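Nucleoside-diphosphate-sugar epimerase (PDB 2X4G) probably acts as an NAD(P)-dependent epimerase or dehydratase on nucleotide-linked sugars, with a Rossmann-type cofactor domain. Local coordinates at residues I235-L240 with G308-E313; P119-V124 with L174-G179; A256-Q261 with T326-I331; A129-P134 with L143-L148. All blocks are in the same frame, centred on the assembly; numbering follows the deposited sequence.

Interaction 1: I235-L240 with G308-E313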
loop_
_atom_site.group_PDB
_atom_site.type_symbol
_atom_site.label_atom_id
_atom_site.label_comp_id
_atom_site.label_asym_id
_atom_site.label_seq_id
_atom_site.Cartn_x
_atom_site.Cartn_y
_atom_site.Cartn_z
ATOM N N ILE A 235 -38.323 11.162 2.036
ATOM C CA ILE A 235 -37.686 10.870 0.763
ATOM C C ILE A 235 -36.589 11.893 0.569
ATOM O O ILE A 235 -36.816 13.073 0.733
ATOM C CB ILE A 235 -38.722 10.964 -0.431
ATOM C CG1 ILE A 235 -40.030 10.156 -0.148
ATOM C CG2 ILE A 235 -38.082 10.528 -1.741
ATOM C CD1 ILE A 235 -41.120 10.850 0.932
ATOM N N GLY A 236 -35.387 11.436 0.270
ATOM C CA GLY A 236 -34.270 12.335 0.025
ATOM C C GLY A 236 -33.491 12.774 1.254
ATOM O O GLY A 236 -32.535 13.539 1.129
ATOM N N GLU A 237 -33.882 12.292 2.434
ATOM C CA GLU A 237 -33.194 12.648 3.677
ATOM C C GLU A 237 -32.198 11.573 4.133
ATOM O O GLU A 237 -32.343 10.390 3.816
ATOM C CB GLU A 237 -34.214 12.876 4.780
ATOM C CG GLU A 237 -35.192 14.037 4.535
ATOM C CD GLU A 237 -34.480 15.354 4.354
ATOM O OE1 GLU A 237 -34.795 16.078 3.376
ATOM O OE2 GLU A 237 -33.583 15.654 5.180
ATOM N N ARG A 238 -31.188 11.996 4.883
ATOM C CA ARG A 238 -30.257 11.072 5.547
ATOM C C ARG A 238 -30.715 10.826 6.980
ATOM O O ARG A 238 -31.347 11.691 7.597
ATOM C CB ARG A 238 -28.837 11.639 5.575
ATOM C CG ARG A 238 -28.404 12.242 4.250
ATOM C CD ARG A 238 -26.904 12.278 4.046
ATOM N NE ARG A 238 -26.303 13.479 4.617
ATOM C CZ ARG A 238 -25.184 14.066 4.181
ATOM N NH1 ARG A 238 -24.504 13.596 3.137
ATOM N NH2 ARG A 238 -24.754 15.157 4.794
ATOM N N TYR A 239 -30.418 9.645 7.509
ATOM C CA TYR A 239 -30.671 9.360 8.915
ATOM C C TYR A 239 -29.508 8.593 9.501
ATOM O O TYR A 239 -29.246 7.448 9.131
ATOM C CB TYR A 239 -31.960 8.569 9.086
ATOM C CG TYR A 239 -33.173 9.345 8.689
ATOM C CD1 TYR A 239 -33.669 9.283 7.396
ATOM C CD2 TYR A 239 -33.810 10.171 9.600
ATOM C CE1 TYR A 239 -34.794 10.006 7.033
ATOM C CE2 TYR A 239 -34.922 10.902 9.242
ATOM C CZ TYR A 239 -35.412 10.810 7.959
ATOM O OH TYR A 239 -36.520 11.544 7.617
ATOM N N LEU A 240 -28.799 9.260 10.408
ATOM C CA LEU A 240 -27.730 8.646 11.173
ATOM C C LEU A 240 -28.301 7.672 12.234
ATOM O O LEU A 240 -29.170 8.025 13.046
ATOM C CB LEU A 240 -26.888 9.727 11.825
ATOM C CG LEU A 240 -25.973 10.534 10.910
ATOM C CD1 LEU A 240 -25.484 11.786 11.636
ATOM C CD2 LEU A 240 -24.786 9.645 10.457
ATOM N N GLY A 308 -27.534 11.303 17.050
ATOM C CA GLY A 308 -28.669 10.442 16.705
ATOM C C GLY A 308 -30.071 11.021 16.815
ATOM O O GLY A 308 -31.042 10.285 16.688
ATOM N N ARG A 309 -30.197 12.327 17.009
ATOM C CA ARG A 309 -31.504 12.944 17.281
ATOM C C ARG A 309 -32.527 12.844 16.145
ATOM O O ARG A 309 -33.721 12.641 16.394
ATOM C CB ARG A 309 -31.330 14.423 17.633
ATOM C CG ARG A 309 -30.781 14.700 19.039
ATOM C CD ARG A 309 -30.150 16.106 19.077
ATOM N NE ARG A 309 -30.171 16.733 20.401
ATOM C CZ ARG A 309 -29.741 17.973 20.643
ATOM N NH1 ARG A 309 -29.235 18.712 19.650
ATOM N NH2 ARG A 309 -29.803 18.476 21.881
ATOM N N LYS A 310 -32.073 13.029 14.906
ATOM C CA LYS A 310 -32.986 13.040 13.764
ATOM C C LYS A 310 -33.697 11.704 13.715
ATOM O O LYS A 310 -34.920 11.678 13.698
ATOM C CB LYS A 310 -32.244 13.301 12.457
ATOM C CG LYS A 310 -33.136 13.508 11.242
ATOM C CD LYS A 310 -32.295 13.900 10.035
ATOM C CE LYS A 310 -33.132 14.215 8.792
ATOM N NZ LYS A 310 -32.298 14.568 7.582
ATOM N N ALA A 311 -32.942 10.604 13.728
ATOM C CA ALA A 311 -33.539 9.251 13.712
ATOM C C ALA A 311 -34.531 9.027 14.864
ATOM O O ALA A 311 -35.599 8.444 14.679
ATOM C CB ALA A 311 -32.456 8.182 13.761
ATOM N N ARG A 312 -34.162 9.481 16.052
ATOM C CA ARG A 312 -34.998 9.327 17.210
ATOM C C ARG A 312 -36.337 10.037 17.091
ATOM O O ARG A 312 -37.371 9.446 17.349
ATOM C CB ARG A 312 -34.277 9.882 18.426
ATOM C CG ARG A 312 -35.046 9.686 19.714
ATOM C CD ARG A 312 -34.309 10.262 20.877
ATOM N NE ARG A 312 -34.483 9.400 22.034
ATOM C CZ ARG A 312 -33.502 8.779 22.672
ATOM N NH1 ARG A 312 -32.236 8.925 22.294
ATOM N NH2 ARG A 312 -33.791 8.009 23.708
ATOM N N GLU A 313 -36.309 11.311 16.722
ATOM C CA GLU A 313 -37.525 12.112 16.652
ATOM C C GLU A 313 -38.408 11.708 15.462
ATOM O O GLU A 313 -39.611 11.550 15.601
ATOM C CB GLU A 313 -37.157 13.596 16.611
ATOM C CG GLU A 313 -36.386 14.040 17.889
ATOM C CD GLU A 313 -36.117 15.561 17.964
ATOM O OE1 GLU A 313 -34.918 15.953 17.963
ATOM O OE2 GLU A 313 -37.100 16.351 18.032
HETATM O O HOH W 1 -30.033 10.524 13.560
#
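Lys-310 makes the direct polar part of this contact, its ammonium group gripped by two acceptors of segment 235-240. Lys-310 NZ lies 2.9 Å from Glu-237 OE2 in a hydrogen-bonded salt bridge that uses the anti lone pair of that oxygen. A second hydrogen bond, 3.0 Å long, runs from Lys-310 NZ to Arg-238 O and lies in the carbonyl plane. Glu-237 bends at chi2 and meets the lysine at about a right angle, while a long, weak ion pair links its OE2 to Arg-234.

The same ammonium also forms a cation-pi contact: Lys-310 NZ is 5.0 Å from the centroid of the Tyr-239 ring and 15° off the ring normal. Lys-310 points CG anti to its backbone N (chi1 -172°) and stays extended beyond it, which carries the methylenes across the ring, with CG 3.7 Å from Tyr-239 CE2. At the far end of that ring, Tyr-239 OH bonds to Glu-314 and to the backbone N of Arg-234.

In fold terms, the first turn of helix 309-315, with Gly-308 as N-cap, packs against the start of strand 238-247, a member of the Rossmann-like mixed sheet; the local axes approach to 6.9 Å at 100°.

A methyl-carbonyl contact and a water bridge lie further along the strand. Ala-311 CB sits 3.4 Å from Leu-240 O, and a water lies 2.7 Å from Leu-240 O while accepting from Ala-311 N at 2.9 Å.

Interaction 2: P119-V124 with L174-G179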
loop_
_atom_site.group_PDB
_atom_site.type_symbol
_atom_site.label_atom_id
_atom_site.label_comp_id
_atom_site.label_asym_id
_atom_site.label_seq_id
_atom_site.Cartn_x
_atom_site.Cartn_y
_atom_site.Cartn_z
ATOM N N PRO A 119 -41.789 1.504 -4.640
ATOM C CA PRO A 119 -42.281 2.742 -4.035
ATOM C C PRO A 119 -41.364 3.355 -2.998
ATOM O O PRO A 119 -41.525 4.522 -2.686
ATOM C CB PRO A 119 -43.600 2.324 -3.363
ATOM C CG PRO A 119 -43.612 0.833 -3.328
ATOM C CD PRO A 119 -42.355 0.315 -3.974
ATOM N N ARG A 120 -40.401 2.587 -2.502
ATOM C CA ARG A 120 -39.704 2.896 -1.260
ATOM C C ARG A 120 -38.297 2.272 -1.315
ATOM O O ARG A 120 -38.170 1.054 -1.385
ATOM C CB ARG A 120 -40.553 2.269 -0.158
ATOM C CG ARG A 120 -40.563 2.932 1.177
ATOM C CD ARG A 120 -41.208 4.316 1.241
ATOM N NE ARG A 120 -40.643 4.975 2.414
ATOM C CZ ARG A 120 -40.681 6.270 2.679
ATOM N NH1 ARG A 120 -41.316 7.115 1.873
ATOM N NH2 ARG A 120 -40.092 6.709 3.791
ATOM N N ILE A 121 -37.250 3.095 -1.348
ATOM C CA ILE A 121 -35.868 2.609 -1.510
ATOM C C ILE A 121 -34.963 3.223 -0.440
ATOM O O ILE A 121 -34.911 4.438 -0.291
ATOM C CB ILE A 121 -35.273 2.997 -2.912
ATOM C CG1 ILE A 121 -36.094 2.419 -4.068
ATOM C CG2 ILE A 121 -33.851 2.516 -3.066
ATOM C CD1 ILE A 121 -36.245 3.386 -5.256
ATOM N N LEU A 122 -34.253 2.392 0.312
ATOM C CA LEU A 122 -33.278 2.886 1.293
ATOM C C LEU A 122 -31.904 2.432 0.855
ATOM O O LEU A 122 -31.682 1.238 0.613
ATOM C CB LEU A 122 -33.558 2.374 2.714
ATOM C CG LEU A 122 -32.537 2.789 3.783
ATOM C CD1 LEU A 122 -32.782 4.206 4.258
ATOM C CD2 LEU A 122 -32.588 1.858 4.949
ATOM N N TYR A 123 -30.995 3.396 0.763
ATOM C CA TYR A 123 -29.638 3.146 0.354
ATOM C C TYR A 123 -28.779 3.281 1.594
ATOM O O TYR A 123 -28.933 4.229 2.361
ATOM C CB TYR A 123 -29.205 4.150 -0.718
ATOM C CG TYR A 123 -27.725 4.163 -0.873
ATOM C CD1 TYR A 123 -26.956 5.096 -0.206
ATOM C CD2 TYR A 123 -27.081 3.189 -1.616
ATOM C CE1 TYR A 123 -25.576 5.090 -0.302
ATOM C CE2 TYR A 123 -25.703 3.167 -1.714
ATOM C CZ TYR A 123 -24.960 4.124 -1.053
ATOM O OH TYR A 123 -23.596 4.120 -1.132
ATOM N N VAL A 124 -27.882 2.328 1.813
ATOM C CA VAL A 124 -27.059 2.350 3.020
ATOM C C VAL A 124 -25.788 3.126 2.748
ATOM O O VAL A 124 -24.916 2.664 2.006
ATOM C CB VAL A 124 -26.718 0.944 3.515
ATOM C CG1 VAL A 124 -25.991 1.036 4.835
ATOM C CG2 VAL A 124 -27.988 0.149 3.689
ATOM N N LEU A 174 -37.095 9.777 -7.581
ATOM C CA LEU A 174 -37.009 8.386 -7.152
ATOM C C LEU A 174 -37.221 8.376 -5.627
ATOM O O LEU A 174 -36.798 9.302 -4.959
ATOM C CB LEU A 174 -35.657 7.780 -7.572
ATOM C CG LEU A 174 -35.660 6.284 -7.916
ATOM C CD1 LEU A 174 -36.689 5.949 -9.015
ATOM C CD2 LEU A 174 -34.270 5.803 -8.316
ATOM N N PRO A 175 -37.897 7.354 -5.074
ATOM C CA PRO A 175 -38.184 7.398 -3.641
ATOM C C PRO A 175 -37.046 6.879 -2.760
ATOM O O PRO A 175 -37.197 5.867 -2.086
ATOM C CB PRO A 175 -39.437 6.522 -3.507
ATOM C CG PRO A 175 -39.378 5.582 -4.637
ATOM C CD PRO A 175 -38.572 6.225 -5.739
ATOM N N VAL A 176 -35.923 7.594 -2.746
ATOM C CA VAL A 176 -34.716 7.110 -2.071
ATOM C C VAL A 176 -34.583 7.767 -0.727
ATOM O O VAL A 176 -34.643 8.984 -0.635
ATOM C CB VAL A 176 -33.428 7.410 -2.860
ATOM C CG1 VAL A 176 -32.216 7.273 -1.953
ATOM C CG2 VAL A 176 -33.305 6.500 -4.046
ATOM N N VAL A 177 -34.405 6.945 0.307
ATOM C CA VAL A 177 -34.067 7.415 1.635
ATOM C C VAL A 177 -32.635 6.945 1.910
ATOM O O VAL A 177 -32.236 5.878 1.443
ATOM C CB VAL A 177 -35.043 6.851 2.692
ATOM C CG1 VAL A 177 -34.626 7.277 4.112
ATOM C CG2 VAL A 177 -36.508 7.283 2.384
ATOM N N ILE A 178 -31.858 7.729 2.656
ATOM C CA ILE A 178 -30.490 7.331 2.987
ATOM C C ILE A 178 -30.305 7.072 4.486
ATOM O O ILE A 178 -30.531 7.959 5.313
ATOM C CB ILE A 178 -29.496 8.384 2.539
ATOM C CG1 ILE A 178 -29.686 8.672 1.057
ATOM C CG2 ILE A 178 -28.075 7.917 2.792
ATOM C CD1 ILE A 178 -28.913 9.879 0.610
ATOM N N GLY A 179 -29.885 5.845 4.811
ATOM C CA GLY A 179 -29.611 5.415 6.182
ATOM C C GLY A 179 -28.125 5.207 6.363
ATOM O O GLY A 179 -27.500 4.498 5.591
#
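Ile-121 through Val-124 pair in parallel with Val-176 through Gly-179, the local strand axes running 4.5 Å apart at a crossing angle of -33°, the twist of an open alpha/beta sheet. Ile-121 N donates to Pro-175 O, Val-177 N to Ile-121 O (N-H...O angle 169°), Tyr-123 N to Val-177 O and Gly-179 N to Tyr-123 O. The alternation is that of a parallel ladder: Ile-121 and Tyr-123 use both backbone polar groups here, whereas Leu-122 turns its own to Val-81 and Phe-83 of strand 80-83.

Side chains divide between two faces. On one, Ile-121 CD1 reaches to 3.7 Å from Pro-175 CD, and Ile-121 CG2 meets Val-176 CG2 at 4.1 Å. Tyr-123 offers a ring edge to Ile-178 CG2, 4.3 Å from Tyr-123 CD1. Helices 98-116 and 154-171 pack on this face, both within the beta-alpha-beta crossover or leading into it.

On the other face, Leu-122 swings CG anti to its backbone N (chi1 177°), bringing CD1 to 3.6 Å from Val-177 CG1 and to 3.4 Å from Gly-179 N. Helix 219-232 packs on Leu-122 here through Leu-226, Ala-229 and Leu-230. Val-177 CG2 lies over one face of the Arg-120 guanidinium, whose NH2 and NE bond to Gly-233 O and Leu-230 O.

The chemistry implies division of labour: four backbone bonds fix the register, while largely apolar branches pack against helices on both faces.

Interaction 3: A256-Q261 with T326-I331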
loop_
_atom_site.group_PDB
_atom_site.type_symbol
_atom_site.label_atom_id
_atom_site.label_comp_id
_atom_site.label_asym_id
_atom_site.label_seq_id
_atom_site.Cartn_x
_atom_site.Cartn_y
_atom_site.Cartn_z
ATOM N N ALA A 256 -10.276 -5.525 24.762
ATOM C CA ALA A 256 -9.171 -6.191 25.468
ATOM C C ALA A 256 -9.621 -6.789 26.804
ATOM O O ALA A 256 -9.391 -7.963 27.088
ATOM C CB ALA A 256 -8.028 -5.242 25.693
ATOM N N GLU A 257 -10.282 -5.986 27.622
ATOM C CA GLU A 257 -10.630 -6.426 28.971
ATOM C C GLU A 257 -11.537 -7.649 28.932
ATOM O O GLU A 257 -11.356 -8.588 29.720
ATOM C CB GLU A 257 -11.252 -5.276 29.767
ATOM C CG GLU A 257 -10.214 -4.213 30.155
ATOM C CD GLU A 257 -10.827 -2.868 30.549
ATOM O OE1 GLU A 257 -12.077 -2.778 30.639
ATOM O OE2 GLU A 257 -10.053 -1.900 30.765
ATOM N N LEU A 258 -12.481 -7.639 27.986
ATOM C CA LEU A 258 -13.421 -8.733 27.790
ATOM C C LEU A 258 -12.745 -9.990 27.262
ATOM O O LEU A 258 -13.150 -11.091 27.608
ATOM C CB LEU A 258 -14.509 -8.306 26.825
ATOM C CG LEU A 258 -15.424 -7.206 27.351
ATOM C CD1 LEU A 258 -16.357 -6.758 26.246
ATOM C CD2 LEU A 258 -16.188 -7.726 28.594
ATOM N N LEU A 259 -11.719 -9.840 26.430
ATOM C CA LEU A 259 -11.015 -11.001 25.885
ATOM C C LEU A 259 -9.950 -11.546 26.829
ATOM O O LEU A 259 -9.313 -12.557 26.523
ATOM C CB LEU A 259 -10.370 -10.658 24.542
ATOM C CG LEU A 259 -11.355 -10.385 23.402
ATOM C CD1 LEU A 259 -10.645 -9.727 22.226
ATOM C CD2 LEU A 259 -12.041 -11.684 22.987
ATOM N N GLY A 260 -9.766 -10.883 27.971
ATOM C CA GLY A 260 -8.702 -11.223 28.917
ATOM C C GLY A 260 -7.310 -10.912 28.385
ATOM O O GLY A 260 -6.356 -11.613 28.709
ATOM N N GLN A 261 -7.195 -9.843 27.593
ATOM C CA GLN A 261 -5.960 -9.500 26.876
ATOM C C GLN A 261 -5.445 -8.138 27.340
ATOM O O GLN A 261 -6.188 -7.398 27.969
ATOM C CB GLN A 261 -6.254 -9.433 25.381
ATOM C CG GLN A 261 -6.823 -10.714 24.789
ATOM C CD GLN A 261 -5.773 -11.634 24.219
ATOM O OE1 GLN A 261 -4.589 -11.296 24.178
ATOM N NE2 GLN A 261 -6.207 -12.808 23.758
ATOM N N THR A 326 -23.022 -6.018 23.244
ATOM C CA THR A 326 -22.743 -6.087 21.812
ATOM C C THR A 326 -21.379 -6.688 21.591
ATOM O O THR A 326 -21.242 -7.650 20.850
ATOM C CB THR A 326 -22.741 -4.713 21.190
ATOM O OG1 THR A 326 -24.041 -4.150 21.321
ATOM C CG2 THR A 326 -22.355 -4.784 19.752
ATOM N N LEU A 327 -20.375 -6.128 22.249
ATOM C CA LEU A 327 -19.036 -6.668 22.145
ATOM C C LEU A 327 -18.945 -8.116 22.593
ATOM O O LEU A 327 -18.146 -8.842 22.039
ATOM C CB LEU A 327 -18.017 -5.854 22.945
ATOM C CG LEU A 327 -17.924 -4.369 22.652
ATOM C CD1 LEU A 327 -16.859 -3.778 23.552
ATOM C CD2 LEU A 327 -17.651 -4.145 21.180
ATOM N N LEU A 328 -19.718 -8.541 23.594
ATOM C CA LEU A 328 -19.712 -9.962 24.003
ATOM C C LEU A 328 -20.383 -10.887 22.988
ATOM O O LEU A 328 -19.993 -12.046 22.854
ATOM C CB LEU A 328 -20.341 -10.165 25.380
ATOM C CG LEU A 328 -19.333 -10.031 26.529
ATOM C CD1 LEU A 328 -20.017 -9.884 27.876
ATOM C CD2 LEU A 328 -18.390 -11.218 26.533
ATOM N N ARG A 329 -21.377 -10.392 22.269
ATOM C CA ARG A 329 -22.161 -11.249 21.402
ATOM C C ARG A 329 -21.341 -11.503 20.151
ATOM O O ARG A 329 -21.325 -12.611 19.614
ATOM C CB ARG A 329 -23.473 -10.569 21.060
ATOM C CG ARG A 329 -24.614 -11.499 20.733
ATOM C CD ARG A 329 -25.818 -10.721 20.237
ATOM N NE ARG A 329 -26.261 -9.773 21.263
ATOM C CZ ARG A 329 -26.448 -8.460 21.091
ATOM N NH1 ARG A 329 -26.284 -7.857 19.911
ATOM N NH2 ARG A 329 -26.832 -7.738 22.133
ATOM N N ALA A 330 -20.647 -10.460 19.709
ATOM C CA ALA A 330 -19.679 -10.561 18.641
ATOM C C ALA A 330 -18.576 -11.519 19.047
ATOM O O ALA A 330 -18.276 -12.484 18.340
ATOM C CB ALA A 330 -19.102 -9.190 18.318
ATOM N N ILE A 331 -17.974 -11.259 20.198
ATOM C CA ILE A 331 -16.929 -12.127 20.701
ATOM C C ILE A 331 -17.356 -13.583 20.670
ATOM O O ILE A 331 -16.613 -14.404 20.201
ATOM C CB ILE A 331 -16.471 -11.731 22.117
ATOM C CG1 ILE A 331 -15.577 -10.494 22.034
ATOM C CG2 ILE A 331 -15.679 -12.871 22.772
ATOM C CD1 ILE A 331 -15.257 -9.881 23.380
#
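The first torsions of Leu-258 (-67°) and Ile-331 (-76°) set CG and CG1 anti to the carbonyl carbon, and the extended chi2 of Ile-331 (170°) sends its CD1 across to the leucine. The two side chains join the last turn of helix 248-259 to the middle of helix 323-336, a helix-helix contact in the C-terminal part of the chain, about 21 Å from the centre of the chain. The closest CA atoms, of Leu-258 and Leu-328, are 7.4 Å apart, and the contact is made by side chains.

Every contact found between the segments is apolar. Leu-258 crosses Leu-327 at about a right angle, Leu-258 CD1 resting 3.8 Å from Leu-327 CB. Leu-258 CD2 is 4.4 Å from Leu-328 CG, a looser approach. Leu-259 and Ile-331 cross obliquely; Ile-201 of helix 196-202 touches Leu-259 and Ile-198 touches Ile-331.

A Schellman motif follows at Gly-260, which has positive phi: Gln-261 N bonds back to Ala-256 O at 2.9 Å, and Gly-260 N to Glu-257 O at 3.3 Å. Ile-331 CD1 touches both leucines, at 3.9 Å from Leu-258 CB and 3.7 Å from Leu-259 CD2.

Interaction 4: A129-P134 with L143-L148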
loop_
_atom_site.group_PDB
_atom_site.type_symbol
_atom_site.label_atom_id
_atom_site.label_comp_id
_atom_site.label_asym_id
_atom_site.label_seq_id
_atom_site.Cartn_x
_atom_site.Cartn_y
_atom_site.Cartn_z
ATOM N N ALA A 129 -19.134 10.275 3.975
ATOM C CA ALA A 129 -19.702 11.206 2.995
ATOM C C ALA A 129 -19.895 12.614 3.593
ATOM O O ALA A 129 -20.164 13.557 2.867
ATOM C CB ALA A 129 -21.030 10.678 2.430
ATOM N N MET A 130 -19.759 12.751 4.906
ATOM C CA MET A 130 -19.958 14.025 5.567
ATOM C C MET A 130 -18.609 14.587 5.964
ATOM O O MET A 130 -17.691 13.822 6.263
ATOM C CB MET A 130 -20.814 13.859 6.817
ATOM C CG MET A 130 -22.064 13.008 6.644
ATOM S SD MET A 130 -23.009 12.949 8.199
ATOM C CE MET A 130 -21.852 12.164 9.331
ATOM N N PRO A 131 -18.475 15.927 5.942
ATOM C CA PRO A 131 -17.289 16.552 6.495
ATOM C C PRO A 131 -17.363 16.575 8.014
ATOM O O PRO A 131 -18.408 16.263 8.592
ATOM C CB PRO A 131 -17.345 17.971 5.927
ATOM C CG PRO A 131 -18.780 18.237 5.740
ATOM C CD PRO A 131 -19.383 16.921 5.342
ATOM N N ARG A 132 -16.256 16.952 8.645
ATOM C CA ARG A 132 -16.145 16.958 10.098
ATOM C C ARG A 132 -16.904 18.163 10.660
ATOM O O ARG A 132 -16.872 19.236 10.088
ATOM C CB ARG A 132 -14.663 16.990 10.487
ATOM C CG ARG A 132 -14.376 16.848 11.984
ATOM C CD ARG A 132 -12.868 16.792 12.267
ATOM N NE ARG A 132 -12.280 15.549 11.774
ATOM C CZ ARG A 132 -12.389 14.364 12.377
ATOM N NH1 ARG A 132 -13.069 14.236 13.520
ATOM N NH2 ARG A 132 -11.822 13.293 11.830
ATOM N N HIS A 133 -17.617 18.005 11.759
ATOM C CA HIS A 133 -18.354 19.148 12.278
ATOM C C HIS A 133 -17.371 20.310 12.464
ATOM O O HIS A 133 -16.369 20.149 13.173
ATOM C CB HIS A 133 -19.022 18.813 13.608
ATOM C CG HIS A 133 -20.060 19.805 14.029
ATOM N ND1 HIS A 133 -19.745 21.011 14.615
ATOM C CD2 HIS A 133 -21.411 19.764 13.955
ATOM C CE1 HIS A 133 -20.859 21.671 14.881
ATOM N NE2 HIS A 133 -21.885 20.933 14.499
ATOM N N PRO A 134 -17.658 21.484 11.857
ATOM C CA PRO A 134 -16.722 22.607 11.855
ATOM C C PRO A 134 -16.428 23.231 13.230
ATOM O O PRO A 134 -15.504 24.043 13.341
ATOM C CB PRO A 134 -17.408 23.631 10.940
ATOM C CG PRO A 134 -18.849 23.349 11.081
ATOM C CD PRO A 134 -18.972 21.874 11.308
ATOM N N LEU A 143 -24.481 18.232 7.667
ATOM C CA LEU A 143 -23.096 18.440 7.256
ATOM C C LEU A 143 -22.904 17.964 5.830
ATOM O O LEU A 143 -22.924 16.784 5.577
ATOM C CB LEU A 143 -22.134 17.685 8.179
ATOM C CG LEU A 143 -22.108 18.100 9.645
ATOM C CD1 LEU A 143 -20.986 17.378 10.336
ATOM C CD2 LEU A 143 -21.927 19.624 9.795
ATOM N N PHE A 144 -22.712 18.885 4.900
ATOM C CA PHE A 144 -22.463 18.531 3.516
ATOM C C PHE A 144 -21.175 19.158 3.019
ATOM O O PHE A 144 -20.783 20.236 3.450
ATOM C CB PHE A 144 -23.589 19.041 2.632
ATOM C CG PHE A 144 -24.880 18.309 2.793
ATOM C CD1 PHE A 144 -25.867 18.800 3.614
ATOM C CD2 PHE A 144 -25.125 17.152 2.084
ATOM C CE1 PHE A 144 -27.065 18.138 3.741
ATOM C CE2 PHE A 144 -26.328 16.487 2.204
ATOM C CZ PHE A 144 -27.291 16.975 3.030
ATOM N N TYR A 145 -20.518 18.479 2.093
ATOM C CA TYR A 145 -19.486 19.102 1.279
ATOM C C TYR A 145 -20.195 19.932 0.191
ATOM O O TYR A 145 -21.008 19.395 -0.551
ATOM C CB TYR A 145 -18.635 18.023 0.610
ATOM C CG TYR A 145 -17.609 17.345 1.489
ATOM C CD1 TYR A 145 -17.794 16.037 1.924
ATOM C CD2 TYR A 145 -16.423 18.001 1.842
ATOM C CE1 TYR A 145 -16.843 15.403 2.713
ATOM C CE2 TYR A 145 -15.463 17.381 2.626
ATOM C CZ TYR A 145 -15.680 16.078 3.065
ATOM O OH TYR A 145 -14.736 15.448 3.846
ATOM N N ASP A 146 -19.902 21.221 0.081
ATOM C CA ASP A 146 -20.557 22.042 -0.964
ATOM C C ASP A 146 -20.343 21.525 -2.405
ATOM O O ASP A 146 -21.156 21.791 -3.303
ATOM C CB ASP A 146 -20.092 23.511 -0.882
ATOM C CG ASP A 146 -20.718 24.268 0.302
ATOM O OD1 ASP A 146 -21.815 23.852 0.758
ATOM O OD2 ASP A 146 -20.112 25.270 0.767
ATOM N N SER A 147 -19.250 20.792 -2.601
ATOM C CA SER A 147 -18.827 20.331 -3.913
ATOM C C SER A 147 -17.780 19.245 -3.714
ATOM O O SER A 147 -17.582 18.790 -2.601
ATOM C CB SER A 147 -18.225 21.507 -4.670
ATOM O OG SER A 147 -17.094 22.001 -3.967
ATOM N N LEU A 148 -17.098 18.842 -4.782
ATOM C CA LEU A 148 -16.099 17.774 -4.710
ATOM C C LEU A 148 -15.203 17.939 -3.509
ATOM O O LEU A 148 -14.555 18.976 -3.371
ATOM C CB LEU A 148 -15.214 17.774 -5.950
ATOM C CG LEU A 148 -15.759 17.033 -7.159
ATOM C CD1 LEU A 148 -15.012 17.494 -8.422
ATOM C CD2 LEU A 148 -15.635 15.537 -6.917
HETATM O O HOH W 2 -21.762 15.371 1.938
#
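The Tyr-145 ring has Pro-131 over one face: CB of the proline stands 3.9 Å from the ring centroid and 17° off the normal, a CH-pi contact. At the ring edge, near its plane, Ala-129 O lies 3.6 Å from Tyr-145 CD1. Met-130 C approaches the same ring obliquely. The imidazole of His-133 carries CD of the following Pro-134 over one face, offset toward the rim, while Leu-143 CD2 comes to it obliquely and the ring of His-140 meets it with planes inclined at about 65°.

Leu-143 is the chief apolar plug. With CG anti to the carbonyl carbon (chi1 -63°), its two methyl groups spread along segment 129-134: Leu-143 CD1 lies 3.3 Å from Pro-131 O and 3.7 Å from His-133 N, and Leu-143 CD2 lies 4.0 Å from Pro-134 CD. Both of those backbone atoms find hydrogen bonds in the amide of Gln-304, through NE2 and OE1 respectively. Pro-131 is thus wedged between Leu-143 and Tyr-145, with Pro-131 CG 3.6 Å from Phe-144 O.

No direct hydrogen bond joins the segments. A water bridges them instead, donating to Ala-129 O at 2.6 Å and accepting only weakly from Tyr-145 N.

Neither segment forms a regular strand or alpha helix; both belong to the long connection between strand 121-124 and helix 154-171. Ala-129, Phe-144 and Tyr-145 touch that helix through Asp-163, Arg-167 and Val-156, while Met-130 packs on Arg-238 and Leu-240 of strand 238-247.

In the fold
Interactions 1 and 2 meet in the mixed sheet: their centres are 12 Å apart, and neighbouring strands 176-185 and 238-247 are joined by probable backbone bonds such as Tyr-239 N to Ile-178 O. Interaction 4 falls between the two segments of interaction 2 along the chain and touches interaction 1 through Arg-238 and Leu-240; both close before interaction 1 opens. Interaction 3 stands apart, 30 Å from interaction 1 and 34 Å from interaction 2 between centres. Strand 238-247 is followed by helix 248-259, and helix 309-315 by helix 323-336, so the segments of interactions 1 and 3 alternate. Interaction 1 sets helix 309-315 on the sheet, whereas interaction 3 joins helices 248-259 and 323-336 to each other.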